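PDB 2QVW: Glp_546_48378_50642 from Giardia intestinalis, which cleaves double-stranded RNA into fragments of 21 to 23 base pairs for RNA interference, with manganese, and probably magnesium, as cofactor. Local coordinates for residues H4-C9 with D26-T31; T11-R16 with E47-A52; E96-R101 with A301-L306; A110-L115 with E269-I274. All blocks are in the same frame, centred on the assembly; numbering follows the deposited sequence.

Contacts 1, 2 and 4 cluster on one antiparallel sheet of the N-terminal domain, their centres 11 to 17 Å apart. Contacts 1 and 2 share strand 6-13 and interleave along the chain, in the order 4-9, 11-16, 26-31, 47-52. Contact 4 lays helix 267-284 against the same sheet: I270 also touches V48 and F50 of contact 2, and T111 is joined to D26 of contact 1. Contact 3, about 19 Å from contact 4 between centres, reaches the next helix, 295-306, in the RNase III range. E96 of contact 3 forms a salt bridge with K272 of contact 4. Together they tie the N-terminal domain to the helical connection leading into the nuclease half.

Contact 1: residues H4-C9 with D26-T31; sequences HALGHC and DTHLGT
L6 sets its CD1 methyl against the imidazole of H28, 3.9 Å from H28 CE1, and the two side chains cross at about a right angle. The leucine's CG stands anti to its carbonyl carbon (chi1 -68°), which carries the branch away from its own strand and toward loop residues 26-31. A branched apolar side chain suits this place beside the histidine ring, which it meets obliquely. H28 meets a second partner in H4: the imidazoles are 5.4 Å apart between centroids, with planes at 52°, an oblique pairing. H4 NE2 and H28 NE2 are 4.4 Å apart, so a proton on both nitrogens at once would probably be disfavoured. Over one face of the H4 ring sits D26 O, 3.6 Å from H4 ND1. Further along, H8 turns its ring edge to the loop, and H8 CE1 approaches G30 O in the ring plane at 3.6 Å, where a polarised C-H can face a carbonyl oxygen. G30 itself has a positive phi of 39°, which favours glycine at this bend. At the start of the loop T27 OG1 donates to D26 OD1 at 2.9 Å from well above the carboxylate plane; the same oxygen also accepts T111 N. L6 and H8 of strand 6-13, with H4 just before it, thus point toward the connection leaving strand 18-25 for strand 35-37, while L6 and H8 bond through their backbones to L25 and L23 of strand 18-25, which in turn lies beside strand 112-117.

Contact 2: residues T11-R16 with E47-A52; sequences TVVTTR and EVYFEA
V13 and E47 are joined by two backbone hydrogen bonds, V13 N to E47 O at 2.8 Å and E47 N to V13 O at 3.0 Å. They make a hydrogen-bonded pair between neighbouring antiparallel strands, 6-13 and 46-49, in the sheet of the N-terminal domain. The first bond is almost straight, with an angle of 176° at the hydrogen. Further along, Y49 N reaches T11 O over a longer 3.2 Å, its donor tilted 30° from the carbonyl plane. V12 and V48 form the non-hydrogen-bonded pair in between, where the backbones draw closer and V48 CA turns its hydrogen toward T11 O at 3.5 Å. Valine, branched at CB and favourable in extended chain, suits both positions. The two side chains lie side by side and point the same way, V12 CG2 to V48 CG2 at 4.1 Å, on the buried face where V48 also meets I270 of helix 267-284. The other face carries T11, V13, E47 and Y49, a mixture of polar and apolar groups fitting for a partly exposed surface. T11 OG1 takes part in a hydrogen bond with H20 ND1 on the next strand, 18-25. E47 bends at chi2 (82°), turning OE1 toward V13 and bringing E47 OE1 to 4.2 Å from V13 CG1. The branch of V13 that stands beside its backbone N meets the ring of Y49 edge-on and in plane, V13 CG2 lying 3.7 Å from Y49 CE2.

Contact 3: residues E96-R101 with A301-L306; sequences EYTFPR and AITAGL
F99 drives its ring edge-first into the flank of helix 295-306. With CG anti to the carbonyl carbon (chi1 -60°) and the ring turned by chi2 -73°, F99 CZ points at the helix backbone, near T303 CA and 3.6 Å from I302 O. The two neighbouring ring carbons find different partners: F99 CE2 packs on I302 CG2 at 3.6 Å, while CE1 meets L306 CB. Residues 302 and 306, one turn apart, thus receive the ring with aliphatic groups, and a large flat apolar residue fills this buried place well. T98 adds to the packing. Its chi1 of -54° sets OG1 beside the backbone N and leaves CG2 anti to it; CG2 faces T303 CG2 across the contact and also covers one face of the F99 ring, 3.7 Å above its plane and toward the rim. The same torsion sends T98 OG1 to Y299 OH and D276 OD2, so threonine serves both an apolar and a polar neighbour. Since F99 also touches T280 and L284 of helix 267-284, it packs where two successive helices meet, a loop-to-helix contact joining the N-terminal domain to the start of the first RNase III range.

Contact 4: residues A110-L115 with E269-I274; sequences ATLAFL and EIAKHI
Helix 267-284 packs on strand 112-117, an outermost strand of the N-terminal antiparallel sheet, in a helix-on-sheet arrangement, running roughly antiparallel to it. The axes of the short segments 112-115 and 269-274 pass 10.2 Å apart at 146°, a separation usual for such packing. This long helix, which is followed by helix 295-306, is consistent with the connector helix of Dicer. The contact across the segments is apolar. L112, with CG placed between its backbone N and carbonyl carbon (chi1 52°), sends CD1 to the helix, where L112 CD1 lies against A271 CB at 3.6 Å; alanine leaves room for that approach. L112 CD1 and I274 CD1 meet tip to tip at 3.5 Å. F114, two residues on and so on the same side of the strand, crosses I270 at a slant, F114 CZ lying 3.9 Å from I270 CG2, and its ring also meets W85 edge-to-face.

Polar interactions lie on other sides. E269 OE2 accepts K272 NZ at 2.6 Å, about one turn on along the helix and on the carboxylate's syn side, while R41 gives E269 a second ion pair and E96 gives one to K272. Ahead of the strand, A110 N is hydrogen-bonded to Q278 OE1 of the same helix. Just before the strand, the small A110 also sets its CB 3.8 Å from I274 CG2.

Contact 1: residues H4-C9 with D26-T31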
loop_
_atom_site.group_PDB
_atom_site.type_symbol
_atom_site.label_atom_id
_atom_site.label_comp_id
_atom_site.label_asym_id
_atom_site.label_seq_id
_atom_site.Cartn_x
_atom_site.Cartn_y
_atom_site.Cartn_z
ATOM N N HIS A 4 -17.009 1.279 -22.439
ATOM C CA HIS A 4 -16.144 0.750 -21.383
ATOM C C HIS A 4 -14.680 0.687 -21.829
ATOM O O HIS A 4 -14.239 -0.321 -22.394
ATOM C CB HIS A 4 -16.613 -0.659 -20.981
ATOM C CG HIS A 4 -16.827 -0.843 -19.505
ATOM N ND1 HIS A 4 -15.853 -0.575 -18.567
ATOM C CD2 HIS A 4 -17.898 -1.301 -18.814
ATOM C CE1 HIS A 4 -16.314 -0.861 -17.362
ATOM N NE2 HIS A 4 -17.552 -1.303 -17.483
ATOM N N ALA A 5 -13.930 1.759 -21.580
ATOM C CA ALA A 5 -12.526 1.791 -21.962
ATOM C C ALA A 5 -11.742 2.753 -21.092
ATOM O O ALA A 5 -11.799 3.967 -21.285
ATOM C CB ALA A 5 -12.385 2.180 -23.425
ATOM N N LEU A 6 -11.020 2.198 -20.124
ATOM C CA LEU A 6 -10.203 2.993 -19.229
ATOM C C LEU A 6 -8.860 3.177 -19.904
ATOM O O LEU A 6 -8.251 2.211 -20.359
ATOM C CB LEU A 6 -10.018 2.276 -17.896
ATOM C CG LEU A 6 -11.251 2.120 -17.001
ATOM C CD1 LEU A 6 -12.304 1.261 -17.671
ATOM C CD2 LEU A 6 -10.821 1.494 -15.687
ATOM N N GLY A 7 -8.409 4.423 -19.975
ATOM C CA GLY A 7 -7.140 4.714 -20.614
ATOM C C GLY A 7 -5.967 4.667 -19.663
ATOM O O GLY A 7 -6.102 4.966 -18.479
ATOM N N HIS A 8 -4.811 4.284 -20.193
ATOM C CA HIS A 8 -3.573 4.188 -19.428
ATOM C C HIS A 8 -2.445 4.572 -20.375
ATOM O O HIS A 8 -2.358 4.041 -21.476
ATOM C CB HIS A 8 -3.353 2.752 -18.933
ATOM C CG HIS A 8 -4.295 2.324 -17.848
ATOM N ND1 HIS A 8 -4.288 2.886 -16.592
ATOM C CD2 HIS A 8 -5.250 1.364 -17.825
ATOM C CE1 HIS A 8 -5.198 2.291 -15.839
ATOM N NE2 HIS A 8 -5.797 1.364 -16.564
ATOM N N CYS A 9 -1.589 5.494 -19.954
ATOM C CA CYS A 9 -0.475 5.932 -20.794
ATOM C C CYS A 9 0.806 5.159 -20.515
ATOM O O CYS A 9 1.575 5.504 -19.619
ATOM C CB CYS A 9 -0.204 7.427 -20.599
ATOM S SG CYS A 9 -1.484 8.529 -21.237
ATOM N N ASP A 26 -10.956 -2.994 -20.316
ATOM C CA ASP A 26 -12.394 -3.066 -20.147
ATOM C C ASP A 26 -12.727 -3.206 -18.676
ATOM O O ASP A 26 -13.860 -3.508 -18.327
ATOM C CB ASP A 26 -12.953 -4.266 -20.907
ATOM C CG ASP A 26 -12.643 -5.586 -20.228
ATOM O OD1 ASP A 26 -11.524 -5.732 -19.687
ATOM O OD2 ASP A 26 -13.515 -6.484 -20.250
ATOM N N THR A 27 -11.744 -2.989 -17.810
ATOM C CA THR A 27 -11.979 -3.125 -16.379
ATOM C C THR A 27 -11.330 -2.019 -15.552
ATOM O O THR A 27 -10.409 -1.337 -16.016
ATOM C CB THR A 27 -11.467 -4.483 -15.861
ATOM O OG1 THR A 27 -11.716 -5.498 -16.838
ATOM C CG2 THR A 27 -12.193 -4.862 -14.594
ATOM N N HIS A 28 -11.825 -1.854 -14.323
ATOM C CA HIS A 28 -11.321 -0.845 -13.386
ATOM C C HIS A 28 -10.259 -1.442 -12.476
ATOM O O HIS A 28 -10.553 -2.258 -11.608
ATOM C CB HIS A 28 -12.462 -0.299 -12.519
ATOM C CG HIS A 28 -13.569 0.338 -13.301
ATOM N ND1 HIS A 28 -13.435 1.564 -13.922
ATOM C CD2 HIS A 28 -14.827 -0.085 -13.573
ATOM C CE1 HIS A 28 -14.563 1.866 -14.540
ATOM N NE2 HIS A 28 -15.424 0.882 -14.345
ATOM N N LEU A 29 -9.017 -1.025 -12.676
ATOM C CA LEU A 29 -7.905 -1.517 -11.869
ATOM C C LEU A 29 -7.112 -0.337 -11.308
ATOM O O LEU A 29 -5.878 -0.361 -11.289
ATOM C CB LEU A 29 -6.978 -2.388 -12.723
ATOM C CG LEU A 29 -7.599 -3.566 -13.475
ATOM C CD1 LEU A 29 -6.541 -4.224 -14.336
ATOM C CD2 LEU A 29 -8.189 -4.560 -12.493
ATOM N N GLY A 30 -7.828 0.689 -10.855
ATOM C CA GLY A 30 -7.180 1.872 -10.322
ATOM C C GLY A 30 -5.944 2.243 -11.118
ATOM O O GLY A 30 -5.959 2.255 -12.346
ATOM N N THR A 31 -4.866 2.556 -10.412
ATOM C CA THR A 31 -3.620 2.896 -11.067
ATOM C C THR A 31 -2.842 1.590 -11.168
ATOM O O THR A 31 -2.998 0.707 -10.319
ATOM C CB THR A 31 -2.813 3.897 -10.240
ATOM O OG1 THR A 31 -2.413 3.281 -9.017
ATOM C CG2 THR A 31 -3.650 5.117 -9.923
#

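Contact 2: residues T11-R16 with E47-A52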
loop_
_atom_site.group_PDB
_atom_site.type_symbol
_atom_site.label_atom_id
_atom_site.label_comp_id
_atom_site.label_asym_id
_atom_site.label_seq_id
_atom_site.Cartn_x
_atom_site.Cartn_y
_atom_site.Cartn_z
ATOM N N THR A 11 4.623 3.690 -21.122
ATOM C CA THR A 11 5.893 4.281 -21.504
ATOM C C THR A 11 6.936 3.199 -21.285
ATOM O O THR A 11 7.326 2.925 -20.158
ATOM C CB THR A 11 6.244 5.499 -20.627
ATOM O OG1 THR A 11 5.173 6.448 -20.663
ATOM C CG2 THR A 11 7.497 6.170 -21.140
ATOM N N VAL A 12 7.345 2.557 -22.368
ATOM C CA VAL A 12 8.349 1.514 -22.298
ATOM C C VAL A 12 9.682 2.186 -22.573
ATOM O O VAL A 12 9.906 2.712 -23.669
ATOM C CB VAL A 12 8.089 0.411 -23.346
ATOM C CG1 VAL A 12 9.241 -0.559 -23.383
ATOM C CG2 VAL A 12 6.818 -0.326 -23.001
ATOM N N VAL A 13 10.560 2.173 -21.570
ATOM C CA VAL A 13 11.870 2.796 -21.688
ATOM C C VAL A 13 13.022 1.807 -21.755
ATOM O O VAL A 13 13.000 0.759 -21.116
ATOM C CB VAL A 13 12.141 3.744 -20.494
ATOM C CG1 VAL A 13 13.493 4.425 -20.668
ATOM C CG2 VAL A 13 11.034 4.774 -20.377
ATOM N N THR A 14 14.029 2.157 -22.545
ATOM C CA THR A 14 15.231 1.351 -22.675
ATOM C C THR A 14 16.406 2.292 -22.882
ATOM O O THR A 14 16.241 3.511 -22.965
ATOM C CB THR A 14 15.180 0.388 -23.869
ATOM O OG1 THR A 14 14.946 1.126 -25.070
ATOM C CG2 THR A 14 14.097 -0.620 -23.683
ATOM N N THR A 15 17.593 1.712 -22.947
ATOM C CA THR A 15 18.801 2.483 -23.158
ATOM C C THR A 15 18.583 3.543 -24.233
ATOM O O THR A 15 18.960 4.700 -24.053
ATOM C CB THR A 15 19.965 1.557 -23.580
ATOM O OG1 THR A 15 20.438 0.832 -22.435
ATOM C CG2 THR A 15 21.098 2.354 -24.191
ATOM N N ARG A 16 17.960 3.147 -25.339
ATOM C CA ARG A 16 17.713 4.061 -26.452
ATOM C C ARG A 16 16.708 5.157 -26.161
ATOM O O ARG A 16 16.964 6.318 -26.457
ATOM C CB ARG A 16 17.281 3.283 -27.694
ATOM C CG ARG A 16 16.661 1.926 -27.403
ATOM C CD ARG A 16 16.405 1.175 -28.699
ATOM N NE ARG A 16 17.612 1.060 -29.526
ATOM C CZ ARG A 16 18.607 0.206 -29.299
ATOM N NH1 ARG A 16 18.558 -0.621 -28.264
ATOM N NH2 ARG A 16 19.654 0.173 -30.113
ATOM N N GLU A 47 12.123 -0.683 -18.652
ATOM C CA GLU A 47 11.192 -0.326 -17.588
ATOM C C GLU A 47 9.854 0.136 -18.175
ATOM O O GLU A 47 9.823 0.800 -19.207
ATOM C CB GLU A 47 11.772 0.790 -16.713
ATOM C CG GLU A 47 13.120 0.486 -16.090
ATOM C CD GLU A 47 14.276 0.736 -17.037
ATOM O OE1 GLU A 47 14.431 1.890 -17.505
ATOM O OE2 GLU A 47 15.033 -0.221 -17.308
ATOM N N VAL A 48 8.756 -0.212 -17.512
ATOM C CA VAL A 48 7.423 0.171 -17.964
ATOM C C VAL A 48 6.692 0.988 -16.910
ATOM O O VAL A 48 6.543 0.555 -15.766
ATOM C CB VAL A 48 6.565 -1.054 -18.264
ATOM C CG1 VAL A 48 5.202 -0.608 -18.770
ATOM C CG2 VAL A 48 7.268 -1.946 -19.274
ATOM N N TYR A 49 6.215 2.163 -17.301
ATOM C CA TYR A 49 5.511 3.035 -16.371
ATOM C C TYR A 49 4.070 3.224 -16.808
ATOM O O TYR A 49 3.793 3.345 -18.001
ATOM C CB TYR A 49 6.206 4.391 -16.317
ATOM C CG TYR A 49 7.691 4.302 -16.039
ATOM C CD1 TYR A 49 8.178 4.220 -14.740
ATOM C CD2 TYR A 49 8.611 4.298 -17.083
ATOM C CE1 TYR A 49 9.544 4.140 -14.489
ATOM C CE2 TYR A 49 9.976 4.219 -16.845
ATOM C CZ TYR A 49 10.438 4.141 -15.550
ATOM O OH TYR A 49 11.794 4.070 -15.327
ATOM N N PHE A 50 3.156 3.254 -15.842
ATOM C CA PHE A 50 1.740 3.442 -16.139
ATOM C C PHE A 50 1.264 4.726 -15.492
ATOM O O PHE A 50 1.937 5.271 -14.622
ATOM C CB PHE A 50 0.906 2.280 -15.591
ATOM C CG PHE A 50 1.323 0.937 -16.096
ATOM C CD1 PHE A 50 1.105 0.576 -17.414
ATOM C CD2 PHE A 50 1.956 0.040 -15.250
ATOM C CE1 PHE A 50 1.509 -0.652 -17.887
ATOM C CE2 PHE A 50 2.364 -1.191 -15.714
ATOM C CZ PHE A 50 2.139 -1.539 -17.041
ATOM N N GLU A 51 0.093 5.195 -15.918
ATOM C CA GLU A 51 -0.508 6.411 -15.378
ATOM C C GLU A 51 -1.883 6.644 -15.981
ATOM O O GLU A 51 -2.015 6.895 -17.182
ATOM C CB GLU A 51 0.392 7.606 -15.649
ATOM C CG GLU A 51 0.789 7.722 -17.080
ATOM C CD GLU A 51 2.088 8.468 -17.241
ATOM O OE1 GLU A 51 2.139 9.654 -16.858
ATOM O OE2 GLU A 51 3.061 7.869 -17.744
ATOM N N ALA A 52 -2.900 6.557 -15.126
ATOM C CA ALA A 52 -4.297 6.736 -15.512
ATOM C C ALA A 52 -4.539 7.799 -16.579
ATOM O O ALA A 52 -3.817 8.787 -16.674
ATOM C CB ALA A 52 -5.135 7.046 -14.273
#

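Contact 3: residues E96-R101 with A301-L306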
loop_
_atom_site.group_PDB
_atom_site.type_symbol
_atom_site.label_atom_id
_atom_site.label_comp_id
_atom_site.label_asym_id
_atom_site.label_seq_id
_atom_site.Cartn_x
_atom_site.Cartn_y
_atom_site.Cartn_z
ATOM N N GLU A 96 5.806 -17.655 -13.503
ATOM C CA GLU A 96 5.874 -16.251 -13.852
ATOM C C GLU A 96 4.869 -15.350 -13.152
ATOM O O GLU A 96 4.610 -14.238 -13.610
ATOM C CB GLU A 96 5.726 -16.089 -15.353
ATOM C CG GLU A 96 7.030 -15.977 -16.065
ATOM C CD GLU A 96 6.840 -15.783 -17.533
ATOM O OE1 GLU A 96 6.492 -16.770 -18.208
ATOM O OE2 GLU A 96 7.020 -14.643 -18.008
ATOM N N TYR A 97 4.296 -15.825 -12.051
ATOM C CA TYR A 97 3.348 -15.024 -11.291
ATOM C C TYR A 97 4.058 -14.563 -10.019
ATOM O O TYR A 97 5.102 -15.106 -9.650
ATOM C CB TYR A 97 2.098 -15.835 -10.926
ATOM C CG TYR A 97 1.223 -16.241 -12.096
ATOM C CD1 TYR A 97 1.635 -17.221 -12.996
ATOM C CD2 TYR A 97 -0.014 -15.637 -12.304
ATOM C CE1 TYR A 97 0.837 -17.589 -14.077
ATOM C CE2 TYR A 97 -0.822 -15.994 -13.381
ATOM C CZ TYR A 97 -0.394 -16.970 -14.269
ATOM O OH TYR A 97 -1.183 -17.307 -15.360
ATOM N N THR A 98 3.491 -13.562 -9.353
ATOM C CA THR A 98 4.082 -13.040 -8.132
ATOM C C THR A 98 3.878 -14.035 -6.995
ATOM O O THR A 98 4.616 -14.033 -6.005
ATOM C CB THR A 98 3.457 -11.700 -7.752
ATOM O OG1 THR A 98 3.558 -10.804 -8.866
ATOM C CG2 THR A 98 4.180 -11.101 -6.557
ATOM N N PHE A 99 2.868 -14.882 -7.144
ATOM C CA PHE A 99 2.578 -15.901 -6.160
ATOM C C PHE A 99 2.285 -17.188 -6.898
ATOM O O PHE A 99 1.149 -17.635 -6.936
ATOM C CB PHE A 99 1.380 -15.484 -5.325
ATOM C CG PHE A 99 1.586 -14.194 -4.597
ATOM C CD1 PHE A 99 2.424 -14.130 -3.488
ATOM C CD2 PHE A 99 0.980 -13.026 -5.048
ATOM C CE1 PHE A 99 2.655 -12.915 -2.843
ATOM C CE2 PHE A 99 1.204 -11.814 -4.414
ATOM C CZ PHE A 99 2.041 -11.756 -3.313
ATOM N N PRO A 100 3.321 -17.796 -7.502
ATOM C CA PRO A 100 3.218 -19.042 -8.260
ATOM C C PRO A 100 2.622 -20.215 -7.486
ATOM O O PRO A 100 2.283 -21.243 -8.067
ATOM C CB PRO A 100 4.661 -19.295 -8.692
ATOM C CG PRO A 100 5.454 -18.688 -7.593
ATOM C CD PRO A 100 4.732 -17.384 -7.392
ATOM N N ARG A 101 2.482 -20.062 -6.179
ATOM C CA ARG A 101 1.929 -21.128 -5.357
ATOM C C ARG A 101 0.447 -20.911 -5.086
ATOM O O ARG A 101 -0.206 -21.746 -4.461
ATOM C CB ARG A 101 2.684 -21.204 -4.039
ATOM C CG ARG A 101 4.137 -21.594 -4.182
ATOM C CD ARG A 101 4.873 -21.245 -2.902
ATOM N NE ARG A 101 4.066 -21.560 -1.722
ATOM C CZ ARG A 101 4.414 -21.271 -0.472
ATOM N NH1 ARG A 101 5.563 -20.658 -0.223
ATOM N NH2 ARG A 101 3.610 -21.595 0.532
ATOM N N ALA A 301 0.132 -4.102 -2.921
ATOM C CA ALA A 301 -0.003 -4.096 -1.475
ATOM C C ALA A 301 0.159 -5.507 -0.947
ATOM O O ALA A 301 0.778 -5.727 0.092
ATOM C CB ALA A 301 -1.359 -3.550 -1.088
ATOM N N ILE A 302 -0.410 -6.463 -1.675
ATOM C CA ILE A 302 -0.343 -7.868 -1.301
ATOM C C ILE A 302 1.044 -8.428 -1.554
ATOM O O ILE A 302 1.548 -9.238 -0.788
ATOM C CB ILE A 302 -1.398 -8.697 -2.081
ATOM C CG1 ILE A 302 -2.786 -8.466 -1.472
ATOM C CG2 ILE A 302 -1.043 -10.174 -2.054
ATOM C CD1 ILE A 302 -3.863 -9.385 -2.010
ATOM N N THR A 303 1.660 -7.991 -2.638
ATOM C CA THR A 303 2.987 -8.459 -2.969
ATOM C C THR A 303 3.950 -8.005 -1.894
ATOM O O THR A 303 4.711 -8.796 -1.358
ATOM C CB THR A 303 3.449 -7.901 -4.307
ATOM O OG1 THR A 303 2.471 -8.201 -5.303
ATOM C CG2 THR A 303 4.763 -8.525 -4.704
ATOM N N ALA A 304 3.899 -6.720 -1.572
ATOM C CA ALA A 304 4.780 -6.146 -0.562
ATOM C C ALA A 304 4.622 -6.788 0.809
ATOM O O ALA A 304 5.590 -6.913 1.556
ATOM C CB ALA A 304 4.532 -4.669 -0.448
ATOM N N GLY A 305 3.401 -7.187 1.140
ATOM C CA GLY A 305 3.164 -7.791 2.429
ATOM C C GLY A 305 3.400 -9.278 2.444
ATOM O O GLY A 305 3.592 -9.850 3.515
ATOM N N LEU A 306 3.401 -9.906 1.270
ATOM C CA LEU A 306 3.590 -11.351 1.180
ATOM C C LEU A 306 4.904 -11.792 0.543
ATOM O O LEU A 306 5.354 -12.913 0.767
ATOM C CB LEU A 306 2.419 -11.978 0.430
ATOM C CG LEU A 306 1.089 -11.847 1.157
ATOM C CD1 LEU A 306 -0.026 -12.277 0.254
ATOM C CD2 LEU A 306 1.112 -12.691 2.415
#

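Contact 4: residues A110-L115 with E269-I274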
loop_
_atom_site.group_PDB
_atom_site.type_symbol
_atom_site.label_atom_id
_atom_site.label_comp_id
_atom_site.label_asym_id
_atom_site.label_seq_id
_atom_site.Cartn_x
_atom_site.Cartn_y
_atom_site.Cartn_z
ATOM N N ALA A 110 -9.482 -9.352 -18.049
ATOM C CA ALA A 110 -9.378 -8.056 -18.696
ATOM C C ALA A 110 -9.088 -8.155 -20.180
ATOM O O ALA A 110 -8.436 -9.083 -20.647
ATOM C CB ALA A 110 -8.297 -7.219 -18.018
ATOM N N THR A 111 -9.586 -7.176 -20.916
ATOM C CA THR A 111 -9.389 -7.099 -22.351
ATOM C C THR A 111 -8.519 -5.872 -22.570
ATOM O O THR A 111 -8.846 -4.787 -22.090
ATOM C CB THR A 111 -10.725 -6.902 -23.061
ATOM O OG1 THR A 111 -11.589 -7.999 -22.755
ATOM C CG2 THR A 111 -10.532 -6.826 -24.554
ATOM N N LEU A 112 -7.414 -6.037 -23.287
ATOM C CA LEU A 112 -6.513 -4.919 -23.530
ATOM C C LEU A 112 -6.129 -4.679 -24.990
ATOM O O LEU A 112 -5.979 -5.618 -25.761
ATOM C CB LEU A 112 -5.244 -5.073 -22.674
ATOM C CG LEU A 112 -4.401 -6.349 -22.666
ATOM C CD1 LEU A 112 -3.093 -6.090 -21.949
ATOM C CD2 LEU A 112 -5.154 -7.461 -21.975
ATOM N N ALA A 113 -5.977 -3.406 -25.354
ATOM C CA ALA A 113 -5.595 -2.998 -26.711
ATOM C C ALA A 113 -4.593 -1.838 -26.638
ATOM O O ALA A 113 -4.879 -0.796 -26.055
ATOM C CB ALA A 113 -6.825 -2.573 -27.498
ATOM N N PHE A 114 -3.422 -2.018 -27.238
ATOM C CA PHE A 114 -2.383 -0.993 -27.220
ATOM C C PHE A 114 -2.379 -0.126 -28.476
ATOM O O PHE A 114 -2.453 -0.631 -29.599
ATOM C CB PHE A 114 -1.018 -1.649 -27.051
ATOM C CG PHE A 114 -0.905 -2.483 -25.819
ATOM C CD1 PHE A 114 -0.895 -1.895 -24.567
ATOM C CD2 PHE A 114 -0.827 -3.862 -25.901
ATOM C CE1 PHE A 114 -0.807 -2.674 -23.408
ATOM C CE2 PHE A 114 -0.740 -4.650 -24.745
ATOM C CZ PHE A 114 -0.731 -4.053 -23.502
ATOM N N LEU A 115 -2.299 1.186 -28.274
ATOM C CA LEU A 115 -2.266 2.140 -29.374
ATOM C C LEU A 115 -0.992 2.950 -29.308
ATOM O O LEU A 115 -0.439 3.183 -28.233
ATOM C CB LEU A 115 -3.454 3.092 -29.310
ATOM C CG LEU A 115 -4.824 2.455 -29.478
ATOM C CD1 LEU A 115 -5.854 3.552 -29.684
ATOM C CD2 LEU A 115 -4.804 1.509 -30.681
ATOM N N GLU A 269 4.280 -8.837 -21.937
ATOM C CA GLU A 269 4.598 -8.648 -20.525
ATOM C C GLU A 269 3.659 -7.661 -19.842
ATOM O O GLU A 269 3.292 -7.882 -18.684
ATOM C CB GLU A 269 6.034 -8.161 -20.363
ATOM C CG GLU A 269 7.081 -8.982 -21.108
ATOM C CD GLU A 269 7.183 -10.416 -20.627
ATOM O OE1 GLU A 269 7.358 -10.630 -19.409
ATOM O OE2 GLU A 269 7.100 -11.329 -21.477
ATOM N N ILE A 270 3.279 -6.571 -20.516
ATOM C CA ILE A 270 2.351 -5.638 -19.880
ATOM C C ILE A 270 1.036 -6.371 -19.703
ATOM O O ILE A 270 0.349 -6.214 -18.686
ATOM C CB ILE A 270 2.089 -4.381 -20.710
ATOM C CG1 ILE A 270 3.370 -3.562 -20.839
ATOM C CG2 ILE A 270 0.999 -3.544 -20.039
ATOM C CD1 ILE A 270 3.155 -2.237 -21.540
ATOM N N ALA A 271 0.685 -7.171 -20.704
ATOM C CA ALA A 271 -0.540 -7.959 -20.634
ATOM C C ALA A 271 -0.387 -8.909 -19.448
ATOM O O ALA A 271 -1.241 -8.927 -18.552
ATOM C CB ALA A 271 -0.736 -8.749 -21.913
ATOM N N LYS A 272 0.704 -9.683 -19.458
ATOM C CA LYS A 272 1.026 -10.633 -18.394
ATOM C C LYS A 272 0.902 -9.944 -17.045
ATOM O O LYS A 272 0.444 -10.531 -16.067
ATOM C CB LYS A 272 2.465 -11.130 -18.524
ATOM C CG LYS A 272 2.805 -11.936 -19.769
ATOM C CD LYS A 272 4.268 -12.399 -19.678
ATOM C CE LYS A 272 4.694 -13.226 -20.869
ATOM N NZ LYS A 272 6.097 -13.660 -20.727
ATOM N N HIS A 273 1.338 -8.691 -17.003
ATOM C CA HIS A 273 1.285 -7.915 -15.783
ATOM C C HIS A 273 -0.149 -7.843 -15.309
ATOM O O HIS A 273 -0.463 -8.187 -14.171
ATOM C CB HIS A 273 1.815 -6.518 -16.045
ATOM C CG HIS A 273 2.009 -5.706 -14.805
ATOM N ND1 HIS A 273 2.804 -6.122 -13.761
ATOM C CD2 HIS A 273 1.525 -4.494 -14.450
ATOM C CE1 HIS A 273 2.800 -5.200 -12.816
ATOM N NE2 HIS A 273 2.032 -4.201 -13.210
ATOM N N ILE A 274 -1.021 -7.395 -16.200
ATOM C CA ILE A 274 -2.440 -7.291 -15.900
ATOM C C ILE A 274 -2.980 -8.654 -15.474
ATOM O O ILE A 274 -3.808 -8.747 -14.574
ATOM C CB ILE A 274 -3.221 -6.805 -17.142
ATOM C CG1 ILE A 274 -2.791 -5.381 -17.497
ATOM C CG2 ILE A 274 -4.701 -6.837 -16.880
ATOM C CD1 ILE A 274 -3.505 -4.812 -18.687
#